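Side-chain contacts in transcriptional regulator, MarR family, putative (PDB 3BJA), which probably binds DNA as a dimeric, winged helix-turn-helix transcription factor of the MarR family: residues A[13-16]-A[17-21]; A[50-53]-A[54-57]; A[67-70]-A[71-74]; A[93-96]-A[97-101]; A[120-123]-A[124-128]. All blocks are in the same frame, centred on the assembly; numbering follows the deposited sequence. Where two conformers were deposited one is given.

Contact 1. Residues A[13-16]-A[17-21]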
loop_
_atom_site.group_PDB
_atom_site.type_symbol
_atom_site.label_atom_id
_atom_site.label_comp_id
_atom_site.label_asym_id
_atom_site.label_seq_id
_atom_site.Cartn_x
_atom_site.Cartn_y
_atom_site.Cartn_z
ATOM N N ASP A 13 -6.887 -1.383 7.304
ATOM C CA ASP A 13 -7.329 -0.105 7.868
ATOM C C ASP A 13 -6.252 0.535 8.733
ATOM O O ASP A 13 -5.975 1.725 8.577
ATOM C CB ASP A 13 -8.644 -0.253 8.649
ATOM C CG ASP A 13 -9.847 -0.592 7.755
ATOM O OD1 ASP A 13 -9.743 -0.610 6.496
ATOM O OD2 ASP A 13 -10.928 -0.844 8.326
ATOM N N VAL A 14 -5.616 -0.244 9.601
ATOM C CA VAL A 14 -4.532 0.293 10.427
ATOM C C VAL A 14 -3.337 0.754 9.560
ATOM O O VAL A 14 -2.777 1.827 9.804
ATOM C CB VAL A 14 -4.083 -0.701 11.525
ATOM C CG1 VAL A 14 -2.800 -0.211 12.214
ATOM C CG2 VAL A 14 -5.203 -0.873 12.538
ATOM N N TYR A 15 -2.977 -0.050 8.558
ATOM C CA TYR A 15 -1.888 0.289 7.643
ATOM C C TYR A 15 -2.192 1.575 6.883
ATOM O O TYR A 15 -1.328 2.436 6.792
ATOM C CB TYR A 15 -1.624 -0.860 6.692
ATOM C CG TYR A 15 -0.550 -0.633 5.645
ATOM C CD1 TYR A 15 0.796 -0.952 5.893
ATOM C CD2 TYR A 15 -0.886 -0.144 4.379
ATOM C CE1 TYR A 15 1.785 -0.770 4.893
ATOM C CE2 TYR A 15 0.079 0.064 3.396
ATOM C CZ TYR A 15 1.404 -0.271 3.642
ATOM O OH TYR A 15 2.313 -0.088 2.627
ATOM N N HIS A 16 -3.410 1.711 6.371
ATOM C CA HIS A 16 -3.808 2.916 5.641
ATOM C C HIS A 16 -3.829 4.176 6.529
ATOM O O HIS A 16 -3.372 5.231 6.094
ATOM C CB HIS A 16 -5.115 2.725 4.880
ATOM C CG HIS A 16 -5.022 1.729 3.761
ATOM N ND1 HIS A 16 -6.094 0.960 3.356
ATOM C CD2 HIS A 16 -3.976 1.354 2.986
ATOM C CE1 HIS A 16 -5.716 0.173 2.364
ATOM N NE2 HIS A 16 -4.432 0.385 2.128
ATOM N N LEU A 17 -4.311 4.061 7.767
ATOM C CA LEU A 17 -4.257 5.181 8.730
ATOM C C LEU A 17 -2.806 5.604 9.031
ATOM O O LEU A 17 -2.525 6.789 9.186
ATOM C CB LEU A 17 -4.990 4.849 10.032
ATOM C CG LEU A 17 -6.517 4.746 9.944
ATOM C CD1 LEU A 17 -7.084 4.037 11.183
ATOM C CD2 LEU A 17 -7.149 6.117 9.772
ATOM N N LEU A 18 -1.902 4.633 9.108
ATOM C CA LEU A 18 -0.473 4.903 9.304
ATOM C C LEU A 18 0.146 5.656 8.106
ATOM O O LEU A 18 0.976 6.528 8.351
ATOM C CB LEU A 18 0.330 3.624 9.632
ATOM C CG LEU A 18 0.145 2.935 10.990
ATOM C CD1 LEU A 18 0.737 1.505 11.007
ATOM C CD2 LEU A 18 0.739 3.768 12.087
ATOM N N GLN A 19 -0.204 5.325 6.850
ATOM C CA GLN A 19 0.363 6.075 5.729
ATOM C C GLN A 19 -0.228 7.501 5.729
ATOM O O GLN A 19 0.545 8.476 5.629
ATOM C CB GLN A 19 0.246 5.329 4.398
ATOM C CG GLN A 19 0.920 3.926 4.403
ATOM C CD GLN A 19 2.421 3.926 4.763
ATOM O OE1 GLN A 19 3.282 4.336 3.966
ATOM N NE2 GLN A 19 2.730 3.432 5.959
ATOM N N LYS A 20 -1.551 7.624 5.894
ATOM C CA LYS A 20 -2.228 8.923 6.004
ATOM C C LYS A 20 -1.545 9.841 7.031
ATOM O O LYS A 20 -1.203 10.972 6.714
ATOM C CB LYS A 20 -3.687 8.695 6.401
ATOM C CG LYS A 20 -4.567 9.941 6.686
ATOM C CD LYS A 20 -5.986 9.476 7.074
ATOM C CE LYS A 20 -6.831 10.546 7.770
ATOM N NZ LYS A 20 -8.028 9.930 8.466
ATOM N N ASN A 21 -1.333 9.320 8.235
ATOM C CA ASN A 21 -0.705 10.067 9.332
ATOM C C ASN A 21 0.782 10.391 9.127
ATOM O O ASN A 21 1.246 11.417 9.645
ATOM C CB ASN A 21 -0.893 9.333 10.671
ATOM C CG ASN A 21 -2.344 9.324 11.165
ATOM O OD1 ASN A 21 -3.248 9.874 10.541
ATOM N ND2 ASN A 21 -2.560 8.687 12.315
#

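Contact 2. Residues A[50-53]-A[54-57]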
loop_
_atom_site.group_PDB
_atom_site.type_symbol
_atom_site.label_atom_id
_atom_site.label_comp_id
_atom_site.label_asym_id
_atom_site.label_seq_id
_atom_site.Cartn_x
_atom_site.Cartn_y
_atom_site.Cartn_z
HETATM N N MSE A 50 18.410 0.686 -10.781
HETATM C CA MSE A 50 16.963 0.911 -10.822
HETATM C C MSE A 50 16.191 -0.343 -10.428
HETATM O O MSE A 50 15.207 -0.245 -9.694
HETATM C CB MSE A 50 16.500 1.391 -12.214
HETATM C CG MSE A 50 16.458 2.894 -12.321
HETATM SE SE MSE A 50 14.883 3.493 -11.356
HETATM C CE MSE A 50 13.607 3.194 -12.812
ATOM N N SER A 51 16.654 -1.502 -10.911
ATOM C CA SER A 51 16.048 -2.794 -10.587
ATOM C C SER A 51 16.206 -3.074 -9.096
ATOM O O SER A 51 15.210 -3.339 -8.436
ATOM C CB SER A 51 16.637 -3.928 -11.442
ATOM O OG SER A 51 16.389 -3.705 -12.820
ATOM N N LYS A 52 17.435 -2.964 -8.569
ATOM C CA LYS A 52 17.682 -3.122 -7.105
ATOM C C LYS A 52 16.794 -2.238 -6.241
ATOM O O LYS A 52 16.327 -2.687 -5.202
ATOM C CB LYS A 52 19.161 -2.915 -6.685
ATOM C CG LYS A 52 19.905 -4.197 -6.309
ATOM C CD LYS A 52 19.411 -4.722 -4.943
ATOM C CE LYS A 52 20.043 -6.053 -4.581
ATOM N NZ LYS A 52 19.449 -6.613 -3.334
ATOM N N LEU A 53 16.583 -0.994 -6.681
ATOM C CA LEU A 53 15.704 -0.050 -5.987
ATOM C C LEU A 53 14.270 -0.557 -6.037
ATOM O O LEU A 53 13.614 -0.587 -5.013
ATOM C CB LEU A 53 15.820 1.373 -6.569
ATOM C CG LEU A 53 14.926 2.481 -5.993
ATOM C CD1 LEU A 53 15.164 2.638 -4.491
ATOM C CD2 LEU A 53 15.158 3.777 -6.736
ATOM N N ILE A 54 13.799 -0.981 -7.210
ATOM C CA ILE A 54 12.424 -1.537 -7.358
ATOM C C ILE A 54 12.219 -2.765 -6.432
ATOM O O ILE A 54 11.191 -2.883 -5.764
ATOM C CB ILE A 54 12.089 -1.884 -8.837
ATOM C CG1 ILE A 54 11.993 -0.608 -9.687
ATOM C CG2 ILE A 54 10.757 -2.617 -8.937
ATOM C CD1 ILE A 54 12.207 -0.825 -11.185
ATOM N N GLU A 55 13.227 -3.636 -6.377
ATOM C CA GLU A 55 13.218 -4.836 -5.513
ATOM C C GLU A 55 13.209 -4.451 -4.016
ATOM O O GLU A 55 12.352 -4.931 -3.252
ATOM C CB GLU A 55 14.402 -5.763 -5.869
ATOM C CG GLU A 55 14.255 -6.382 -7.287
ATOM C CD GLU A 55 15.527 -7.019 -7.871
ATOM O OE1 GLU A 55 16.652 -6.858 -7.322
ATOM O OE2 GLU A 55 15.379 -7.677 -8.927
ATOM N N ASN A 56 14.128 -3.548 -3.634
ATOM C CA ASN A 56 14.224 -3.028 -2.262
ATOM C C ASN A 56 13.040 -2.163 -1.820
ATOM O O ASN A 56 12.927 -1.884 -0.624
ATOM C CB ASN A 56 15.532 -2.251 -2.035
ATOM C CG ASN A 56 16.772 -3.127 -2.140
ATOM O OD1 ASN A 56 16.722 -4.255 -2.640
ATOM N ND2 ASN A 56 17.905 -2.592 -1.697
HETATM N N MSE A 57 12.203 -1.694 -2.757
HETATM C CA MSE A 57 10.959 -0.996 -2.395
HETATM C C MSE A 57 10.029 -2.078 -1.867
HETATM O O MSE A 57 9.744 -3.043 -2.600
HETATM C CB MSE A 57 10.278 -0.260 -3.579
HETATM C CG MSE A 57 10.892 1.095 -4.013
HETATM SE SE MSE A 57 10.976 2.435 -2.579
HETATM C CE MSE A 57 9.080 2.817 -2.306
#

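Contact 3. Residues A[67-70]-A[71-74]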
loop_
_atom_site.group_PDB
_atom_site.type_symbol
_atom_site.label_atom_id
_atom_site.label_comp_id
_atom_site.label_asym_id
_atom_site.label_seq_id
_atom_site.Cartn_x
_atom_site.Cartn_y
_atom_site.Cartn_z
HETATM N N MSE A 67 8.346 8.819 -11.400
HETATM C CA MSE A 67 8.487 9.251 -10.007
HETATM C C MSE A 67 9.954 9.581 -9.621
HETATM O O MSE A 67 10.186 10.526 -8.865
HETATM C CB MSE A 67 7.812 8.193 -9.095
HETATM C CG MSE A 67 7.576 8.599 -7.673
HETATM SE SE MSE A 67 9.106 8.202 -6.623
HETATM C CE MSE A 67 8.902 6.282 -6.450
ATOM N N ILE A 68 10.918 8.813 -10.140
ATOM C CA ILE A 68 12.366 9.082 -9.933
ATOM C C ILE A 68 12.817 10.320 -10.705
ATOM O O ILE A 68 13.619 11.091 -10.201
ATOM C CB ILE A 68 13.277 7.827 -10.236
ATOM C CG1 ILE A 68 13.460 6.977 -8.960
ATOM C CG2 ILE A 68 14.679 8.213 -10.681
ATOM C CD1 ILE A 68 12.178 6.456 -8.373
ATOM N N GLN A 69 12.329 10.490 -11.933
ATOM C CA GLN A 69 12.606 11.709 -12.729
ATOM C C GLN A 69 12.171 13.001 -12.030
ATOM O O GLN A 69 12.867 14.016 -12.105
ATOM C CB GLN A 69 11.973 11.626 -14.135
ATOM C CG GLN A 69 12.984 11.280 -15.210
ATOM C CD GLN A 69 13.916 12.460 -15.543
ATOM O OE1 GLN A 69 13.467 13.591 -15.733
ATOM N NE2 GLN A 69 15.214 12.184 -15.628
ATOM N N ARG A 70 11.023 12.933 -11.361
ATOM C CA ARG A 70 10.480 14.028 -10.558
ATOM C C ARG A 70 11.451 14.332 -9.412
ATOM O O ARG A 70 11.791 15.490 -9.177
ATOM C CB ARG A 70 9.091 13.628 -10.025
ATOM C CG ARG A 70 8.281 14.675 -9.273
ATOM C CD ARG A 70 8.141 15.919 -10.083
ATOM N NE ARG A 70 6.935 16.700 -9.780
ATOM C CZ ARG A 70 5.845 16.826 -10.563
ATOM N NH1 ARG A 70 5.739 16.246 -11.776
ATOM N NH2 ARG A 70 4.829 17.584 -10.131
HETATM N N MSE A 71 11.914 13.282 -8.727
HETATM C CA MSE A 71 12.927 13.409 -7.664
HETATM C C MSE A 71 14.282 13.885 -8.218
HETATM O O MSE A 71 15.056 14.503 -7.498
HETATM C CB MSE A 71 13.107 12.080 -6.895
HETATM C CG MSE A 71 11.879 11.640 -6.116
HETATM SE SE MSE A 71 12.150 9.985 -5.059
HETATM C CE MSE A 71 13.139 10.699 -3.514
ATOM N N LYS A 72 14.565 13.575 -9.484
ATOM C CA LYS A 72 15.798 13.997 -10.140
ATOM C C LYS A 72 15.800 15.523 -10.359
ATOM O O LYS A 72 16.790 16.179 -10.016
ATOM C CB LYS A 72 16.027 13.239 -11.465
ATOM C CG LYS A 72 17.465 13.303 -11.984
ATOM C CD LYS A 72 17.573 12.758 -13.403
ATOM C CE LYS A 72 19.019 12.724 -13.917
ATOM N NZ LYS A 72 19.691 14.021 -13.809
ATOM N N ARG A 73 14.696 16.070 -10.898
ATOM C CA ARG A 73 14.572 17.524 -11.149
ATOM C C ARG A 73 14.484 18.278 -9.799
ATOM O O ARG A 73 15.066 19.360 -9.668
ATOM C CB ARG A 73 13.395 17.889 -12.103
ATOM C CG ARG A 73 12.055 18.159 -11.404
ATOM C CD ARG A 73 10.853 18.499 -12.285
ATOM N NE ARG A 73 9.635 19.087 -11.646
ATOM C CZ ARG A 73 9.250 19.119 -10.345
ATOM N NH1 ARG A 73 9.912 18.555 -9.330
ATOM N NH2 ARG A 73 8.092 19.728 -10.033
ATOM N N ASP A 74 13.739 17.716 -8.829
ATOM C CA ASP A 74 13.667 18.248 -7.451
ATOM C C ASP A 74 15.014 18.306 -6.742
ATOM O O ASP A 74 15.136 19.004 -5.739
ATOM C CB ASP A 74 12.715 17.423 -6.545
ATOM C CG ASP A 74 11.266 17.836 -6.661
ATOM O OD1 ASP A 74 10.997 19.047 -6.816
ATOM O OD2 ASP A 74 10.375 16.962 -6.573
#

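Contact 4. Residues A[93-96]-A[97-101]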
loop_
_atom_site.group_PDB
_atom_site.type_symbol
_atom_site.label_atom_id
_atom_site.label_comp_id
_atom_site.label_asym_id
_atom_site.label_seq_id
_atom_site.Cartn_x
_atom_site.Cartn_y
_atom_site.Cartn_z
ATOM N N LEU A 93 21.523 9.103 -3.852
ATOM C CA LEU A 93 21.181 10.381 -3.217
ATOM C C LEU A 93 22.209 11.455 -3.536
ATOM O O LEU A 93 23.403 11.173 -3.607
ATOM C CB LEU A 93 21.087 10.262 -1.686
ATOM C CG LEU A 93 19.884 9.543 -1.081
ATOM C CD1 LEU A 93 20.016 9.540 0.434
ATOM C CD2 LEU A 93 18.571 10.198 -1.493
ATOM N N THR A 94 21.719 12.680 -3.719
ATOM C CA THR A 94 22.554 13.860 -3.898
ATOM C C THR A 94 22.807 14.404 -2.482
ATOM O O THR A 94 22.243 13.879 -1.496
ATOM C CB THR A 94 21.839 14.954 -4.717
ATOM O OG1 THR A 94 20.677 15.405 -4.002
ATOM C CG2 THR A 94 21.432 14.434 -6.102
ATOM N N LYS A 95 23.627 15.462 -2.390
ATOM C CA LYS A 95 23.914 16.117 -1.104
ATOM C C LYS A 95 22.605 16.628 -0.462
ATOM O O LYS A 95 22.368 16.382 0.732
ATOM C CB LYS A 95 24.942 17.237 -1.273
ATOM C CG LYS A 95 25.495 17.782 0.046
ATOM C CD LYS A 95 26.721 18.678 -0.204
ATOM C CE LYS A 95 27.226 19.346 1.066
ATOM N NZ LYS A 95 28.355 20.302 0.783
ATOM N N LYS A 96 21.756 17.275 -1.276
ATOM C CA LYS A 96 20.422 17.762 -0.859
ATOM C C LYS A 96 19.530 16.633 -0.313
ATOM O O LYS A 96 18.851 16.811 0.693
ATOM C CB LYS A 96 19.703 18.450 -2.039
ATOM C CG LYS A 96 18.295 18.991 -1.713
ATOM C CD LYS A 96 17.543 19.525 -2.915
ATOM C CE LYS A 96 16.153 19.968 -2.479
ATOM N NZ LYS A 96 15.314 20.536 -3.555
ATOM N N GLY A 97 19.495 15.503 -1.011
ATOM C CA GLY A 97 18.704 14.342 -0.564
ATOM C C GLY A 97 19.236 13.714 0.720
ATOM O O GLY A 97 18.467 13.174 1.530
ATOM N N GLU A 98 20.558 13.779 0.883
ATOM C CA GLU A 98 21.236 13.278 2.072
ATOM C C GLU A 98 20.813 14.157 3.278
ATOM O O GLU A 98 20.517 13.652 4.365
ATOM C CB GLU A 98 22.760 13.345 1.883
ATOM C CG GLU A 98 23.539 12.277 2.645
ATOM C CD GLU A 98 24.056 11.172 1.739
ATOM O OE1 GLU A 98 25.090 11.445 1.065
ATOM O OE2 GLU A 98 23.462 10.057 1.728
ATOM N N GLU A 99 20.809 15.474 3.042
ATOM C CA GLU A 99 20.388 16.499 4.001
ATOM C C GLU A 99 18.880 16.406 4.283
ATOM O O GLU A 99 18.462 16.553 5.429
ATOM C CB GLU A 99 20.803 17.918 3.512
ATOM C CG GLU A 99 22.351 18.169 3.536
ATOM C CD GLU A 99 22.842 19.432 2.738
ATOM O OE1 GLU A 99 22.049 20.048 1.970
ATOM O OE2 GLU A 99 24.047 19.809 2.878
ATOM N N THR A 100 18.078 16.162 3.245
ATOM C CA THR A 100 16.612 15.981 3.388
ATOM C C THR A 100 16.273 14.804 4.321
ATOM O O THR A 100 15.345 14.920 5.123
ATOM C CB THR A 100 15.899 15.804 2.013
ATOM O OG1 THR A 100 16.122 16.972 1.220
ATOM C CG2 THR A 100 14.389 15.599 2.170
ATOM N N LYS A 101 17.033 13.704 4.223
ATOM C CA LYS A 101 16.846 12.546 5.109
ATOM C C LYS A 101 17.035 12.931 6.583
ATOM O O LYS A 101 16.211 12.560 7.419
ATOM C CB LYS A 101 17.816 11.418 4.791
ATOM C CG LYS A 101 17.507 10.136 5.589
ATOM C CD LYS A 101 18.652 9.163 5.547
ATOM C CE LYS A 101 18.378 7.948 6.438
ATOM N NZ LYS A 101 18.448 8.259 7.900
#

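Contact 5. Residues A[120-123]-A[124-128]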
loop_
_atom_site.group_PDB
_atom_site.type_symbol
_atom_site.label_atom_id
_atom_site.label_comp_id
_atom_site.label_asym_id
_atom_site.label_seq_id
_atom_site.Cartn_x
_atom_site.Cartn_y
_atom_site.Cartn_z
ATOM N N THR A 120 0.336 -0.786 25.916
ATOM C CA THR A 120 1.115 -0.960 27.146
ATOM C C THR A 120 2.300 -1.877 26.777
ATOM O O THR A 120 2.290 -2.526 25.729
ATOM C CB THR A 120 0.283 -1.560 28.319
ATOM O OG1 THR A 120 -0.046 -2.912 28.037
ATOM C CG2 THR A 120 -1.004 -0.788 28.570
ATOM N N LYS A 121 3.318 -1.917 27.623
ATOM C CA LYS A 121 4.473 -2.808 27.407
ATOM C C LYS A 121 4.047 -4.271 27.297
ATOM O O LYS A 121 4.611 -5.005 26.485
ATOM C CB LYS A 121 5.516 -2.670 28.523
ATOM C CG LYS A 121 6.213 -1.316 28.627
ATOM C CD LYS A 121 7.134 -1.079 27.459
ATOM C CE LYS A 121 7.821 0.269 27.514
ATOM N NZ LYS A 121 8.293 0.624 26.123
ATOM N N GLU A 122 3.048 -4.678 28.089
ATOM C CA GLU A 122 2.527 -6.045 28.034
ATOM C C GLU A 122 1.895 -6.337 26.666
ATOM O O GLU A 122 2.197 -7.363 26.057
ATOM C CB GLU A 122 1.523 -6.327 29.155
ATOM C CG GLU A 122 1.195 -7.818 29.248
ATOM C CD GLU A 122 0.343 -8.225 30.424
ATOM O OE1 GLU A 122 0.152 -7.440 31.386
ATOM O OE2 GLU A 122 -0.119 -9.380 30.384
ATOM N N GLU A 123 1.036 -5.423 26.216
ATOM C CA GLU A 123 0.363 -5.504 24.922
ATOM C C GLU A 123 1.339 -5.532 23.738
ATOM O O GLU A 123 1.103 -6.275 22.776
ATOM C CB GLU A 123 -0.628 -4.347 24.756
ATOM C CG GLU A 123 -1.826 -4.396 25.711
ATOM C CD GLU A 123 -2.754 -3.196 25.574
ATOM O OE1 GLU A 123 -2.286 -2.072 25.296
ATOM O OE2 GLU A 123 -3.978 -3.375 25.752
ATOM N N GLU A 124 2.396 -4.710 23.798
ATOM C CA GLU A 124 3.471 -4.688 22.766
ATOM C C GLU A 124 4.064 -6.082 22.541
ATOM O O GLU A 124 4.221 -6.511 21.402
ATOM C CB GLU A 124 4.607 -3.712 23.148
ATOM C CG GLU A 124 4.327 -2.237 22.813
ATOM C CD GLU A 124 5.342 -1.243 23.422
ATOM O OE1 GLU A 124 6.296 -1.636 24.159
ATOM O OE2 GLU A 124 5.145 -0.030 23.182
ATOM N N GLY A 125 4.394 -6.767 23.642
ATOM C CA GLY A 125 4.915 -8.153 23.611
ATOM C C GLY A 125 3.944 -9.153 22.988
ATOM O O GLY A 125 4.363 -10.046 22.237
ATOM N N ILE A 126 2.650 -8.986 23.284
ATOM C CA ILE A 126 1.598 -9.865 22.764
ATOM C C ILE A 126 1.437 -9.607 21.268
ATOM O O ILE A 126 1.451 -10.540 20.476
ATOM C CB ILE A 126 0.251 -9.690 23.545
ATOM C CG1 ILE A 126 0.418 -10.159 24.988
ATOM C CG2 ILE A 126 -0.878 -10.501 22.923
ATOM C CD1 ILE A 126 -0.746 -9.793 25.892
ATOM N N LEU A 127 1.310 -8.332 20.906
ATOM C CA LEU A 127 1.204 -7.897 19.500
ATOM C C LEU A 127 2.416 -8.341 18.646
ATOM O O LEU A 127 2.235 -8.825 17.527
ATOM C CB LEU A 127 0.995 -6.364 19.443
ATOM C CG LEU A 127 0.569 -5.697 18.137
ATOM C CD1 LEU A 127 -0.628 -6.340 17.484
ATOM C CD2 LEU A 127 0.280 -4.253 18.456
ATOM N N GLU A 128 3.624 -8.206 19.190
ATOM C CA GLU A 128 4.851 -8.644 18.521
ATOM C C GLU A 128 4.778 -10.133 18.194
ATOM O O GLU A 128 4.986 -10.505 17.040
ATOM C CB GLU A 128 6.100 -8.379 19.392
ATOM C CG GLU A 128 7.437 -8.549 18.641
ATOM C CD GLU A 128 8.656 -8.763 19.538
ATOM O OE1 GLU A 128 8.588 -8.605 20.784
ATOM O OE2 GLU A 128 9.712 -9.117 18.969
#

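Contact 1. Residues A[13-16]-A[17-21]
Leu17 N bonds Asp13 O at 3.0 Å, the first of four backbone bonds within helix 2-25 that run from an amide to the carbonyl four residues earlier; the one from Lys20 N to His16 O is the straightest. These bonds satisfy the main chain and leave the side chains to serve the surroundings.

Apolar contact between side chains is light. Val14 and Leu18 lie alongside each other and point the same way, Val14 CG1 standing 4.1 Å from Leu18 CD1. CG1 of Val14 is anti to the backbone N (chi1 170°), which places it beside the carbonyl carbon and on the side of Leu18. Branched aliphatic residues suit this strip: both pack on Ile11 of the second subunit, and Leu18 also meets Phe111 of helix 95-116.

Over one face of the Tyr15 ring comes Gln19, in the conformer described, which touches it with a methylene rather than the amide: Gln19 CG sits 4.1 Å from Tyr15 CE2, displaced toward the rim. Gln19 is bent at chi2, and its amide plane lies 15° from that of the ring.

The polar ends look outward to the partner chain. Tyr15 OH and His16 NE2 each bond the other residue type in the second subunit, a reciprocal pair. In the same conformer Gln19 NE2 reaches Tyr8 OH, and Asp13 OD2 pairs with Lys135, both of that subunit. Two turns of helix combine an apolar strip with specific polar bonds, a chemistry that implies a matched, directional dimer interface.

Contact 2. Residues A[50-53]-A[54-57]
Ile54 folds back tightly on the first turn of helix 50-56: its CG1 lies only 3.2 Å from Met50 O, the same carbonyl that takes the hydrogen bond from Ile54 N. CG1 is anti to the carbonyl carbon (chi1 -68°), which brings that branch beside the backbone N and over the preceding turn. Leu53, the buried residue, turns its isobutyl group inward to Val41 of helix 33-44 and Met64 of helix 64-73. The selenomethionine Met50 joins it on Met64, a long flexible side chain suited to reach both helix 64-73 and strand 89-93.

On the outer side the stem of Asn56 is still close, CG 3.1 Å from Lys52 O, but the polar ends are looser. Lys52 crosses Asn56 at a slant, with Lys52 CD 3.6 Å from Asn56 OD1, and Lys52 NZ stays 4.9 Å from Glu55 OE1, which would probably allow only a mild attraction. Glu55, extended, lies back along the preceding turn, its OE1 3.9 Å from Lys52 CA. At the C-terminal end the bonds of Met57 N to Leu53 O and Ile54 O are both weak, where the chain leaves helical geometry.

A short amphipathic helix followed by a turn and helix 64-73 is the helix-turn-helix arrangement of MarR-type winged domains.

Contact 3. Residues A[67-70]-A[71-74]
Arg70 and Arg73 run alongside each other and point the same way, their guanidinium planes 33° apart. Arg70 NE lies over one face of the Arg73 group, offset toward its rim, 3.3 Å from Arg73 NH2. Both atoms are donors, so these are two like-charged groups in face contact without a hydrogen bond. Arg73 NH1 has a carboxylate at hand: it forms a salt bridge with Asp74 OD1 at 2.8 Å, although the hydrogen bond is weak, with an angle of only 117°. Asp74, coming in at the edge of the Arg73 guanidinium, probably helps to balance the two positive charges. Its other oxygen, OD2, is 4.7 Å from Arg70 NE, which may add a weak attraction.

Helix 64-73 occupies the position of the recognition helix in a MarR-type winged helix-turn-helix, and basic, flexible side chains on its exposed side are consistent with a DNA-facing role.

On the inner face the selenomethionines Met67 and Met71 also lie alongside, Met67 SE 3.9 Å from Met71 SE. Both chains bend at chi3, with opposite signs, and both rest on helix 33-44, where pliable, polarisable side chains fit among Val34, Val38 and Ile39.

Gln69 and Lys72 form a third pair pointing the same way. Gln69 bends at chi2, and its amide nitrogen NE2 meets the CD methylene of Lys72 at 3.3 Å. Lys72 also touches Thr79 of strand 77-81.

Contact 4. Residues A[93-96]-A[97-101]
Lys96 O is gripped twice by one residue: Thr100 N reaches it at 2.7 Å and Thr100 OG1 donates to it at 2.8 Å. The two arrive from opposite faces of the carbonyl plane, the hydroxyl 41° out of it. Thr100 can do this because OG1 is anti to its own carbonyl carbon (chi1 -60°), which turns the hydroxyl back toward the preceding turn and satisfies it inside a buried setting.

At the start of helix 95-116, Thr94 is the N-cap. Its OG1 accepts from Gly97 N at 3.2 Å, nearly straight at 165°; the same hydroxyl also bonds Gly75 O. Thr94 thus links the start of the helix that leaves the wing of the winged helix-turn-helix to the loop between helix 64-73 and strand 77-81. Leu93 CD2 lies where a side chain on Gly97 would begin, which suits glycine there; Leu93 CD1 is 4.1 Å from Gly97 O.

Leu93 CD1 also touches Glu98 OE2 at 3.7 Å, the glutamate bending at chi2 to come across it. On the exposed flank the methylenes of Lys95 lie against the carboxylate of Glu99, Lys95 CE 3.7 Å from Glu99 OE2. Lys96 runs extended beside Thr100, carrying NZ to Asp74 O and its charge to the Tyr76 ring, a cation-pi contact.

Contact 5. Residues A[120-123]-A[124-128]
A capping box starts helix 121-138. Thr120, the N-cap, accepts from Glu123 N through OG1 at 3.3 Å, and Glu123 returns the bond by taking Thr120 N on OE1 at 3.0 Å. Both are straight, 169° at the hydrogen. Threonine suits the place because its hydroxyl can stand in for the missing carbonyl of a previous turn, and glutamate because its extended chain spans back to the first amide. That amide meets OE1 on the anti side, 23° out of the carboxylate plane. The negative charge lies by the positive end of the helix dipole, an arrangement that would probably steady both.

Lys121 and Glu124 lie alongside each other and point the same way. Lys121 bends at chi2 (-69°), which folds its chain toward the glutamate: CD comes to 3.4 Å from Glu124 OE1, slightly nearer than Lys121 NZ, which forms a long salt bridge with that oxygen at 3.6 Å. Glu124 OE1 also takes a weak hydrogen bond from Asn3 of the second subunit. Behind them Glu124 N bonds Thr120 O at 2.9 Å, while the bond from Gly125 N to Lys121 O is weak.

Ile126 N bonds Glu122 O at 3.2 Å, in the carbonyl plane, and Ile126 CG1 rests 3.5 Å from the same oxygen. Around the turn the partner chain closes in: Glu123 OE1 also pairs with Lys133 of the second subunit, and Ile126 packs on its own counterpart there. Leu127, buried, packs on Phe119 of the loop that follows helix 95-116 and on Leu7 of the second subunit's helix 2-25.

Overall arrangement
The five contacts fall into two groups. Contacts 2, 3 and 4 belong to the winged helix-turn-helix part: contact 2 packs on contact 3 through Leu53 CD2 and Ile68 CG1, 4.2 Å apart, and contact 3 joins contact 4 through a probable hydrogen bond between Asp74 O and Lys96 NZ at 2.7 Å. Contacts 1 and 5 both touch the second subunit; their centres lie about 20 Å apart, with nearest atoms about 8 Å apart. Contact 5 is remote from the presumed DNA-binding helices, about 40 Å from contact 3 between centres. Helix 95-116, which opens at contact 4, bridges the two groups, since Leu18 of contact 1 packs against it.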